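Local atomic coordinates of succinylglutamate desuccinylase/aspartoacylase (Ruegeria sp. TM1040, PDB entry 3NA6), a protein that probably hydrolyses the amide bond of an N-acylated amino acid, as the metal-dependent succinylglutamate desuccinylases and aspartoacylases do. Residues L13-D16 against G17-G21; A100-P104 against I105-N109; D128-Q131 against R132-P136. All blocks are in the same frame, centred on the assembly; numbering follows the deposited sequence.

Interaction 1 (L13-D16 against G17-G21); sequences LDQD and GVHHG
Gln-15 and His-19 meet across a sharp bend of the chain, where the imidazole turns its CE1/NE2 corner back to the loop it has just left. The close part of the contact lies at CE1. His-19 CE1 comes within 3.3 Å of the carbonyl oxygen Asp-16 O, which sits at the edge of the ring and near its plane. A first torsion of -69° puts CG of His-19 anti to its carbonyl carbon, which turns the CE1 edge toward Asp-16 O. Pro-12 and Ile-11 add further packing on the histidine.

The loop joins strands 8-9 and 17-26, consecutive antiparallel neighbours at the border of the large mixed sheet, and so makes the long connection of a beta hairpin. Gly-17 takes the first step into the strand with a positive phi of 115°, at which any beta carbon would collide with Asp-16 O. The backbone then pairs with strand 36-46, Gly-17 facing Gln-45 and His-19 facing Val-43.

Toward solvent the grip slackens. Gln-15 has two deposited conformers; in the one described, Gln-15 CG approaches His-19 CE1 at 3.6 Å, and the amide stands 73° from the imidazole plane, with Gln-15 NE2 badly angled for a hydrogen bond to His-19 NE2. With an alanine at His-19 the edge lying against Asp-16 O and the packing on Pro-12 and Ile-11 would be lost, which is likely to leave a gap inside the bend. The exposed carboxylate of Asp-16 turns off the bend, its OD1 accepting a hydrogen bond from Gln-45 NE2.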
ATOM      1  N   LEU A  13     -39.816  -1.278   8.520  1.00 26.15           N
ATOM      2  CA  LEU A  13     -39.850  -0.680   7.172  1.00 25.45           C
ATOM      3  C   LEU A  13     -41.268  -0.383   6.710  1.00 26.04           C
ATOM      4  O   LEU A  13     -41.453   0.231   5.659  1.00 27.61           O
ATOM      5  CB  LEU A  13     -39.181  -1.607   6.148  1.00 22.74           C
ATOM      6  CG  LEU A  13     -37.739  -2.006   6.460  1.00 27.87           C
ATOM      7  CD1 LEU A  13     -37.175  -2.910   5.393  1.00 26.42           C
ATOM      8  CD2 LEU A  13     -36.862  -0.794   6.670  1.00 22.53           C
ATOM      9  N   ASP A  14     -42.262  -0.844   7.464  1.00 25.09           N
ATOM     10  CA  ASP A  14     -43.670  -0.735   7.065  1.00 27.83           C
ATOM     11  C   ASP A  14     -44.610  -0.109   8.111  1.00 28.48           C
ATOM     12  O   ASP A  14     -45.804  -0.321   8.050  1.00 30.65           O
ATOM     13  CB  ASP A  14     -44.186  -2.129   6.717  1.00 29.57           C
ATOM     14  CG  ASP A  14     -44.113  -3.092   7.908  1.00 31.95           C
ATOM     15  OD1 ASP A  14     -43.597  -2.708   8.998  1.00 28.68           O
ATOM     16  OD2 ASP A  14     -44.552  -4.228   7.742  1.00 33.86           O
ATOM     17  N   GLN A  15     -44.055   0.647   9.053  0.50 28.55           N
ATOM     18  CA  GLN A  15     -44.819   1.307  10.119  0.50 29.33           C
ATOM     19  C   GLN A  15     -45.013   2.786   9.797  0.50 29.04           C
ATOM     20  O   GLN A  15     -44.093   3.433   9.286  0.50 25.22           O
ATOM     21  CB  GLN A  15     -44.077   1.164  11.463  0.50 30.80           C
ATOM     22  CG  GLN A  15     -44.645   2.020  12.601  0.50 34.18           C
ATOM     23  CD  GLN A  15     -43.932   1.840  13.952  0.50 35.37           C
ATOM     24  OE1 GLN A  15     -43.293   0.824  14.211  0.50 38.43           O
ATOM     25  NE2 GLN A  15     -44.062   2.835  14.818  0.50 31.45           N
ATOM     26  N   ASP A  16     -46.204   3.324  10.083  1.00 27.40           N
ATOM     27  CA  ASP A  16     -46.444   4.776   9.925  1.00 26.10           C
ATOM     28  C   ASP A  16     -45.466   5.601  10.730  1.00 26.82           C
ATOM     29  O   ASP A  16     -45.063   5.175  11.792  1.00 26.61           O
ATOM     30  CB  ASP A  16     -47.852   5.140  10.362  1.00 28.97           C
ATOM     31  CG  ASP A  16     -48.905   4.774   9.327  1.00 30.72           C
ATOM     32  OD1 ASP A  16     -48.570   4.374   8.188  1.00 26.39           O
ATOM     33  OD2 ASP A  16     -50.082   4.923   9.655  1.00 29.86           O
ATOM     34  N   GLY A  17     -45.080   6.774  10.219  1.00 25.17           N
ATOM     35  CA  GLY A  17     -44.194   7.682  10.919  1.00 26.79           C
ATOM     36  C   GLY A  17     -42.852   7.872  10.216  1.00 24.07           C
ATOM     37  O   GLY A  17     -42.687   7.510   9.080  1.00 25.30           O
ATOM     38  N   VAL A  18     -41.919   8.486  10.903  1.00 26.13           N
ATOM     39  CA  VAL A  18     -40.567   8.753  10.399  1.00 25.74           C
ATOM     40  C   VAL A  18     -39.601   7.872  11.202  1.00 26.09           C
ATOM     41  O   VAL A  18     -39.570   7.912  12.419  1.00 26.87           O
ATOM     42  CB  VAL A  18     -40.232  10.239  10.534  1.00 28.47           C
ATOM     43  CG1 VAL A  18     -38.726  10.521  10.259  1.00 24.57           C
ATOM     44  CG2 VAL A  18     -41.150  11.110   9.597  1.00 29.12           C
ATOM     45  N   HIS A  19     -38.851   7.023  10.522  1.00 25.18           N
ATOM     46  CA  HIS A  19     -37.932   6.118  11.204  1.00 23.40           C
ATOM     47  C   HIS A  19     -36.565   6.210  10.569  1.00 23.64           C
ATOM     48  O   HIS A  19     -36.466   6.086   9.359  1.00 23.27           O
ATOM     49  CB  HIS A  19     -38.436   4.701  11.043  1.00 24.96           C
ATOM     50  CG  HIS A  19     -39.702   4.436  11.788  1.00 24.90           C
ATOM     51  ND1 HIS A  19     -40.946   4.620  11.227  1.00 33.97           N
ATOM     52  CD2 HIS A  19     -39.909   4.062  13.071  1.00 37.76           C
ATOM     53  CE1 HIS A  19     -41.867   4.322  12.123  1.00 38.06           C
ATOM     54  NE2 HIS A  19     -41.262   3.978  13.250  1.00 35.43           N
ATOM     55  N   HIS A  20     -35.530   6.386  11.385  1.00 21.88           N
ATOM     56  CA  HIS A  20     -34.157   6.514  10.913  1.00 24.38           C
ATOM     57  C   HIS A  20     -33.331   5.408  11.548  1.00 23.43           C
ATOM     58  O   HIS A  20     -33.316   5.245  12.774  1.00 23.50           O
ATOM     59  CB  HIS A  20     -33.541   7.854  11.335  1.00 23.96           C
ATOM     60  CG  HIS A  20     -34.358   9.063  10.972  1.00 24.64           C
ATOM     61  ND1 HIS A  20     -34.587   9.453   9.665  1.00 19.93           N
ATOM     62  CD2 HIS A  20     -34.930  10.016  11.754  1.00 25.59           C
ATOM     63  CE1 HIS A  20     -35.292  10.570   9.663  1.00 27.72           C
ATOM     64  NE2 HIS A  20     -35.508  10.940  10.916  1.00 26.71           N
ATOM     65  N   GLY A  21     -32.630   4.654  10.720  1.00 23.76           N
ATOM     66  CA  GLY A  21     -31.804   3.580  11.218  1.00 22.41           C
ATOM     67  C   GLY A  21     -30.853   3.063  10.177  1.00 23.31           C
ATOM     68  O   GLY A  21     -30.311   3.849   9.398  1.00 23.94           O
TER

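Interaction 2 (A100-P104 against I105-N109); sequences ARTSP and IDRGN
Ser-103 and Ile-105 meet at the centre of a tight reversal, the serine side chain folded forward. Its hydroxyl is swung anti to the backbone N, chi1 175°, which carries OG to the next amide but one: Ile-105 N donates to Ser-103 OG at 3.0 Å, an ST turn. Backbone bonds draw the two arms together, a straight one of 3.2 Å from Ser-103 N to Gly-108 O and a weak one from Arg-107 N to Ser-103 O.

On the returning arm Asp-106 repeats the device. Gly-108 N donates to Asp-106 OD1 at 2.8 Å from the anti side, out of the carboxylate plane, and closes an Asx turn, while Thr-123 OG1 at the start of the next helix bonds to the same oxygen.

Thr-102 and Arg-107 cross at about a right angle. The arginine chain bends at both chi2 and chi3, which folds its guanidinium back over the turn until Arg-107 NH2 lies 3.6 Å from CA of Pro-104. A water accepts from Arg-107 NH2 and donates to Thr-102 O, whereas Arg-107 NE is buried without a partner. The Thr-102 hydroxyl, at the guanidinium edge, has its own mate in Asp-30 of a neighbouring subunit.

Arg-101 and Asn-109 set guanidinium and amide planes 69° apart. Their donors Arg-101 NH2 and Asn-109 ND2, 3.9 Å apart, make no bond to each other; Arg-101 NH2 bonds weakly to Ser-28 OG of a neighbouring subunit. Separately, Asn-109 OD1 bonds to His-59 NE2, which probably helps to position a residue that, with Glu-62 and His-145, could form a metal site, empty here, as expected of this family.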
ATOM      1  N   ALA A 100     -15.267   6.502  -3.520  1.00 23.49           N
ATOM      2  CA  ALA A 100     -14.882   5.718  -4.675  1.00 21.89           C
ATOM      3  C   ALA A 100     -16.124   5.244  -5.437  1.00 23.40           C
ATOM      4  O   ALA A 100     -17.180   4.972  -4.866  1.00 23.01           O
ATOM      5  CB  ALA A 100     -14.070   4.529  -4.244  1.00 19.49           C
ATOM      6  N   ARG A 101     -15.959   5.107  -6.737  1.00 22.65           N
ATOM      7  CA  ARG A 101     -16.980   4.506  -7.592  1.00 23.01           C
ATOM      8  C   ARG A 101     -17.412   3.107  -7.100  1.00 23.43           C
ATOM      9  O   ARG A 101     -18.604   2.815  -6.976  1.00 22.20           O
ATOM     10  CB  ARG A 101     -16.465   4.433  -8.997  1.00 22.35           C
ATOM     11  CG  ARG A 101     -17.405   3.835 -10.027  1.00 24.09           C
ATOM     12  CD  ARG A 101     -16.786   3.947 -11.379  1.00 26.47           C
ATOM     13  NE  ARG A 101     -17.606   3.307 -12.390  1.00 22.55           N
ATOM     14  CZ  ARG A 101     -18.614   3.870 -13.004  1.00 22.20           C
ATOM     15  NH1 ARG A 101     -18.940   5.137 -12.763  1.00 26.99           N
ATOM     16  NH2 ARG A 101     -19.259   3.168 -13.925  1.00 33.17           N
ATOM     17  N   THR A 102     -16.421   2.304  -6.746  1.00 21.93           N
ATOM     18  CA  THR A 102     -16.613   0.915  -6.365  1.00 22.00           C
ATOM     19  C   THR A 102     -16.203   0.690  -4.929  1.00 25.39           C
ATOM     20  O   THR A 102     -15.425   1.462  -4.342  1.00 21.98           O
ATOM     21  CB  THR A 102     -15.861  -0.029  -7.299  1.00 20.95           C
ATOM     22  OG1 THR A 102     -14.436   0.180  -7.185  1.00 23.45           O
ATOM     23  CG2 THR A 102     -16.342   0.230  -8.733  1.00 21.58           C
ATOM     24  N   SER A 103     -16.726  -0.386  -4.365  1.00 26.55           N
ATOM     25  CA  SER A 103     -16.408  -0.737  -2.995  1.00 27.68           C
ATOM     26  C   SER A 103     -14.933  -1.107  -2.778  1.00 26.71           C
ATOM     27  O   SER A 103     -14.344  -1.905  -3.522  1.00 26.48           O
ATOM     28  CB  SER A 103     -17.317  -1.911  -2.545  1.00 30.07           C
ATOM     29  OG  SER A 103     -16.953  -2.370  -1.242  1.00 31.54           O
ATOM     30  N   PRO A 104     -14.336  -0.574  -1.718  1.00 26.35           N
ATOM     31  CA  PRO A 104     -13.014  -1.024  -1.361  1.00 29.29           C
ATOM     32  C   PRO A 104     -12.985  -2.465  -0.779  1.00 29.10           C
ATOM     33  O   PRO A 104     -11.947  -3.084  -0.786  1.00 33.28           O
ATOM     34  CB  PRO A 104     -12.591   0.010  -0.324  1.00 30.35           C
ATOM     35  CG  PRO A 104     -13.825   0.391   0.345  1.00 29.40           C
ATOM     36  CD  PRO A 104     -14.907   0.309  -0.684  1.00 30.74           C
ATOM     37  N   ILE A 105     -14.119  -3.003  -0.336  1.00 28.93           N
ATOM     38  CA  ILE A 105     -14.179  -4.368   0.189  1.00 28.66           C
ATOM     39  C   ILE A 105     -13.981  -5.402  -0.926  1.00 30.76           C
ATOM     40  O   ILE A 105     -13.204  -6.325  -0.767  1.00 30.97           O
ATOM     41  CB  ILE A 105     -15.521  -4.648   0.951  1.00 27.40           C
ATOM     42  CG1 ILE A 105     -15.704  -3.690   2.141  1.00 30.20           C
ATOM     43  CG2 ILE A 105     -15.580  -6.105   1.473  1.00 30.05           C
ATOM     44  CD1 ILE A 105     -17.176  -3.697   2.789  1.00 21.92           C
ATOM     45  N   ASP A 106     -14.650  -5.228  -2.073  1.00 31.16           N
ATOM     46  CA  ASP A 106     -14.662  -6.229  -3.141  1.00 28.65           C
ATOM     47  C   ASP A 106     -14.528  -5.647  -4.556  1.00 28.73           C
ATOM     48  O   ASP A 106     -14.665  -6.351  -5.551  1.00 29.84           O
ATOM     49  CB  ASP A 106     -15.951  -7.048  -3.019  1.00 30.01           C
ATOM     50  CG  ASP A 106     -17.212  -6.157  -2.882  1.00 29.54           C
ATOM     51  OD1 ASP A 106     -17.238  -5.046  -3.472  1.00 26.06           O
ATOM     52  OD2 ASP A 106     -18.156  -6.562  -2.171  1.00 36.69           O
ATOM     53  N   ARG A 107     -14.238  -4.361  -4.660  1.00 30.71           N
ATOM     54  CA  ARG A 107     -14.154  -3.696  -5.938  1.00 32.07           C
ATOM     55  C   ARG A 107     -15.496  -3.776  -6.679  1.00 30.93           C
ATOM     56  O   ARG A 107     -15.567  -3.556  -7.876  1.00 29.44           O
ATOM     57  CB  ARG A 107     -13.032  -4.332  -6.762  1.00 37.13           C
ATOM     58  CG  ARG A 107     -12.173  -3.361  -7.540  1.00 47.22           C
ATOM     59  CD  ARG A 107     -10.917  -2.945  -6.769  1.00 62.24           C
ATOM     60  NE  ARG A 107     -11.197  -1.870  -5.816  1.00 70.51           N
ATOM     61  CZ  ARG A 107     -10.363  -1.460  -4.862  1.00 75.43           C
ATOM     62  NH1 ARG A 107      -9.169  -2.026  -4.703  1.00 79.72           N
ATOM     63  NH2 ARG A 107     -10.732  -0.477  -4.050  1.00 76.59           N
ATOM     64  N   GLY A 108     -16.573  -4.066  -5.965  1.00 28.68           N
ATOM     65  CA  GLY A 108     -17.868  -4.236  -6.614  1.00 29.94           C
ATOM     66  C   GLY A 108     -18.445  -2.941  -7.168  1.00 28.30           C
ATOM     67  O   GLY A 108     -18.539  -1.927  -6.459  1.00 29.90           O
ATOM     68  N   ASN A 109     -18.832  -2.997  -8.434  1.00 27.48           N
ATOM     69  CA  ASN A 109     -19.683  -1.981  -9.032  1.00 27.88           C
ATOM     70  C   ASN A 109     -21.125  -2.402  -8.788  1.00 26.69           C
ATOM     71  O   ASN A 109     -21.640  -3.353  -9.414  1.00 23.78           O
ATOM     72  CB  ASN A 109     -19.419  -1.852 -10.537  1.00 26.16           C
ATOM     73  CG  ASN A 109     -20.253  -0.749 -11.183  1.00 31.21           C
ATOM     74  OD1 ASN A 109     -21.180  -0.213 -10.562  1.00 29.31           O
ATOM     75  ND2 ASN A 109     -19.919  -0.391 -12.421  1.00 26.70           N
TER
HETATM   76  O   HOH W   1     -12.751   1.440  -4.438  1.00 27.33           O

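Interaction 3 (D128-Q131 against R132-P136); sequences DYFQ and RTLLP
Asp-128 and Arg-132, one helical turn apart, form the charged part of the contact. The arginine presents itself side-on, one nitrogen to each carboxylate oxygen: Arg-132 NE meets Asp-128 OD1 at 2.9 Å and Arg-132 NH2 meets Asp-128 OD2 at 3.0 Å, the latter on the syn lone pair. Carboxylate and guanidinium are twisted 43° against each other, so the two-pronged salt bridge is not flat. Asp-128 has its CG anti to the backbone N (chi1 177°), which sends the carboxylate along the helix surface to its mate. Asn-5 also binds Asp-128 OD2, and Lys-3 O takes a bond from Arg-132 NH2.

Among the backbone bonds, the turn widens from alpha to pi type. Arg-132 N donates to Asp-128 O, an alpha-helical bond; Tyr-129 O then accepts from both Thr-133 N and Leu-134 N, the second at 3.1 Å in the carbonyl plane, and Leu-135 N reaches back to Phe-130 O at 2.8 Å. A water donates to Asp-128 O and lies 2.7 Å from Thr-133 OG1, bridging the helix turn.

Two of the apolar contacts are CH-pi. Leu-134 CD1 stands 3.6 Å from the Phe-130 ring centroid, 13° off the normal, almost directly over the centre. Thr-133 CB lies over a face of Tyr-129, displaced toward the rim. Leu-134 CG against Tyr-129 CE2, at 3.5 Å, is an ordinary apolar contact.

This is the C-terminal part of helix 122-134. Phe-130, Leu-134 and Leu-135 pack on Leu-53 of the central strand 51-55, and Leu-135 also meets helix 195-200.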
ATOM      1  N   ASP A 128     -28.691  -8.250  -3.571  1.00 20.81           N
ATOM      2  CA  ASP A 128     -29.683  -9.281  -3.297  1.00 23.75           C
ATOM      3  C   ASP A 128     -30.806  -8.795  -2.365  1.00 23.08           C
ATOM      4  O   ASP A 128     -31.963  -9.176  -2.519  1.00 22.58           O
ATOM      5  CB  ASP A 128     -29.021 -10.527  -2.700  1.00 25.08           C
ATOM      6  CG  ASP A 128     -30.025 -11.589  -2.349  1.00 25.28           C
ATOM      7  OD1 ASP A 128     -30.459 -12.329  -3.270  1.00 25.41           O
ATOM      8  OD2 ASP A 128     -30.411 -11.635  -1.169  1.00 24.24           O
ATOM      9  N   TYR A 129     -30.454  -7.979  -1.386  1.00 23.67           N
ATOM     10  CA  TYR A 129     -31.440  -7.451  -0.456  1.00 21.70           C
ATOM     11  C   TYR A 129     -32.383  -6.492  -1.179  1.00 19.73           C
ATOM     12  O   TYR A 129     -33.584  -6.469  -0.921  1.00 20.05           O
ATOM     13  CB  TYR A 129     -30.756  -6.758   0.737  1.00 21.51           C
ATOM     14  CG  TYR A 129     -31.721  -6.309   1.798  1.00 22.11           C
ATOM     15  CD1 TYR A 129     -32.320  -7.223   2.660  1.00 21.92           C
ATOM     16  CD2 TYR A 129     -32.040  -4.984   1.943  1.00 22.10           C
ATOM     17  CE1 TYR A 129     -33.212  -6.800   3.615  1.00 25.67           C
ATOM     18  CE2 TYR A 129     -32.907  -4.568   2.902  1.00 22.41           C
ATOM     19  CZ  TYR A 129     -33.497  -5.463   3.714  1.00 23.64           C
ATOM     20  OH  TYR A 129     -34.372  -5.011   4.656  1.00 23.82           O
ATOM     21  N   PHE A 130     -31.829  -5.663  -2.058  1.00 17.86           N
ATOM     22  CA  PHE A 130     -32.656  -4.768  -2.854  1.00 18.57           C
ATOM     23  C   PHE A 130     -33.516  -5.552  -3.825  1.00 19.58           C
ATOM     24  O   PHE A 130     -34.700  -5.279  -3.937  1.00 23.21           O
ATOM     25  CB  PHE A 130     -31.813  -3.670  -3.538  1.00 18.30           C
ATOM     26  CG  PHE A 130     -31.504  -2.496  -2.608  1.00 19.92           C
ATOM     27  CD1 PHE A 130     -30.693  -2.689  -1.484  1.00 19.96           C
ATOM     28  CD2 PHE A 130     -32.077  -1.264  -2.804  1.00 24.85           C
ATOM     29  CE1 PHE A 130     -30.447  -1.690  -0.618  1.00 19.06           C
ATOM     30  CE2 PHE A 130     -31.833  -0.230  -1.921  1.00 22.29           C
ATOM     31  CZ  PHE A 130     -31.007  -0.438  -0.840  1.00 23.35           C
ATOM     32  N   GLN A 131     -32.928  -6.524  -4.520  1.00 21.64           N
ATOM     33  CA  GLN A 131     -33.660  -7.346  -5.496  1.00 22.60           C
ATOM     34  C   GLN A 131     -34.855  -8.088  -4.891  1.00 24.89           C
ATOM     35  O   GLN A 131     -35.952  -8.042  -5.436  1.00 25.00           O
ATOM     36  CB  GLN A 131     -32.721  -8.390  -6.092  1.00 21.93           C
ATOM     37  CG  GLN A 131     -33.333  -9.314  -7.166  1.00 21.28           C
ATOM     38  CD  GLN A 131     -33.531  -8.630  -8.512  1.00 30.23           C
ATOM     39  OE1 GLN A 131     -32.671  -7.880  -8.975  1.00 26.39           O
ATOM     40  NE2 GLN A 131     -34.680  -8.882  -9.141  1.00 20.31           N
ATOM     41  N   ARG A 132     -34.638  -8.760  -3.761  1.00 24.60           N
ATOM     42  CA  ARG A 132     -35.644  -9.679  -3.206  1.00 27.47           C
ATOM     43  C   ARG A 132     -36.441  -9.133  -2.028  1.00 25.98           C
ATOM     44  O   ARG A 132     -37.511  -9.654  -1.736  1.00 27.05           O
ATOM     45  CB  ARG A 132     -34.986 -11.014  -2.822  1.00 27.21           C
ATOM     46  CG  ARG A 132     -34.453 -11.771  -4.063  1.00 26.12           C
ATOM     47  CD  ARG A 132     -34.163 -13.244  -3.794  1.00 26.78           C
ATOM     48  NE  ARG A 132     -33.142 -13.350  -2.758  1.00 26.76           N
ATOM     49  CZ  ARG A 132     -33.204 -14.103  -1.667  1.00 34.43           C
ATOM     50  NH1 ARG A 132     -34.217 -14.934  -1.458  1.00 35.58           N
ATOM     51  NH2 ARG A 132     -32.211 -14.051  -0.799  1.00 27.36           N
ATOM     52  N   THR A 133     -35.957  -8.095  -1.349  1.00 23.89           N
ATOM     53  CA  THR A 133     -36.664  -7.600  -0.181  1.00 22.30           C
ATOM     54  C   THR A 133     -37.219  -6.209  -0.407  1.00 22.42           C
ATOM     55  O   THR A 133     -38.413  -6.008  -0.270  1.00 23.11           O
ATOM     56  CB  THR A 133     -35.790  -7.654   1.102  1.00 26.51           C
ATOM     57  OG1 THR A 133     -35.321  -8.989   1.267  1.00 20.94           O
ATOM     58  CG2 THR A 133     -36.592  -7.249   2.343  1.00 25.20           C
ATOM     59  N   LEU A 134     -36.384  -5.239  -0.772  1.00 20.35           N
ATOM     60  CA  LEU A 134     -36.864  -3.884  -0.882  1.00 21.27           C
ATOM     61  C   LEU A 134     -37.664  -3.606  -2.165  1.00 22.06           C
ATOM     62  O   LEU A 134     -38.769  -3.069  -2.101  1.00 22.86           O
ATOM     63  CB  LEU A 134     -35.722  -2.895  -0.717  1.00 23.52           C
ATOM     64  CG  LEU A 134     -35.014  -2.890   0.636  1.00 24.01           C
ATOM     65  CD1 LEU A 134     -33.998  -1.749   0.654  1.00 23.30           C
ATOM     66  CD2 LEU A 134     -36.076  -2.721   1.757  1.00 18.71           C
ATOM     67  N   LEU A 135     -37.112  -3.936  -3.322  1.00 24.70           N
ATOM     68  CA  LEU A 135     -37.810  -3.663  -4.592  1.00 24.59           C
ATOM     69  C   LEU A 135     -39.213  -4.274  -4.630  1.00 23.75           C
ATOM     70  O   LEU A 135     -40.133  -3.620  -5.093  1.00 23.17           O
ATOM     71  CB  LEU A 135     -37.014  -4.101  -5.838  1.00 25.18           C
ATOM     72  CG  LEU A 135     -35.945  -3.085  -6.301  1.00 27.10           C
ATOM     73  CD1 LEU A 135     -35.061  -3.621  -7.461  1.00 20.04           C
ATOM     74  CD2 LEU A 135     -36.658  -1.805  -6.679  1.00 19.31           C
ATOM     75  N   PRO A 136     -39.381  -5.504  -4.131  1.00 24.02           N
ATOM     76  CA  PRO A 136     -40.759  -5.994  -4.184  1.00 25.58           C
ATOM     77  C   PRO A 136     -41.768  -5.202  -3.353  1.00 26.51           C
ATOM     78  O   PRO A 136     -42.947  -5.336  -3.613  1.00 27.65           O
ATOM     79  CB  PRO A 136     -40.662  -7.442  -3.684  1.00 24.30           C
ATOM     80  CG  PRO A 136     -39.258  -7.869  -4.000  1.00 23.96           C
ATOM     81  CD  PRO A 136     -38.427  -6.582  -3.796  1.00 21.61           C
TER
HETATM   82  O   HOH W   2     -33.237 -10.271   0.013  1.00 26.91           O

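Overall arrangement
From the N terminus the three contacts come in series, and none nests in or crosses another. Interaction 1 closes the loop that enters strand 17-26, beside strand 36-46. Interaction 2 follows much later, folding back the loop between helices 93-97 and 122-134 beside a neighbouring subunit and a possible, here empty, metal site. Interaction 3 then lies in the C-terminal part of helix 122-134, which packs on the sheet. Interactions 1 and 3 touch through Leu-13, whose CD1 lies 3.6 Å from Tyr-129 OH and also packs on Leu-134, so loop and helix meet. Interaction 2 stays apart, its nearest atoms about 10 Å from interaction 3 and about 17 Å from interaction 1.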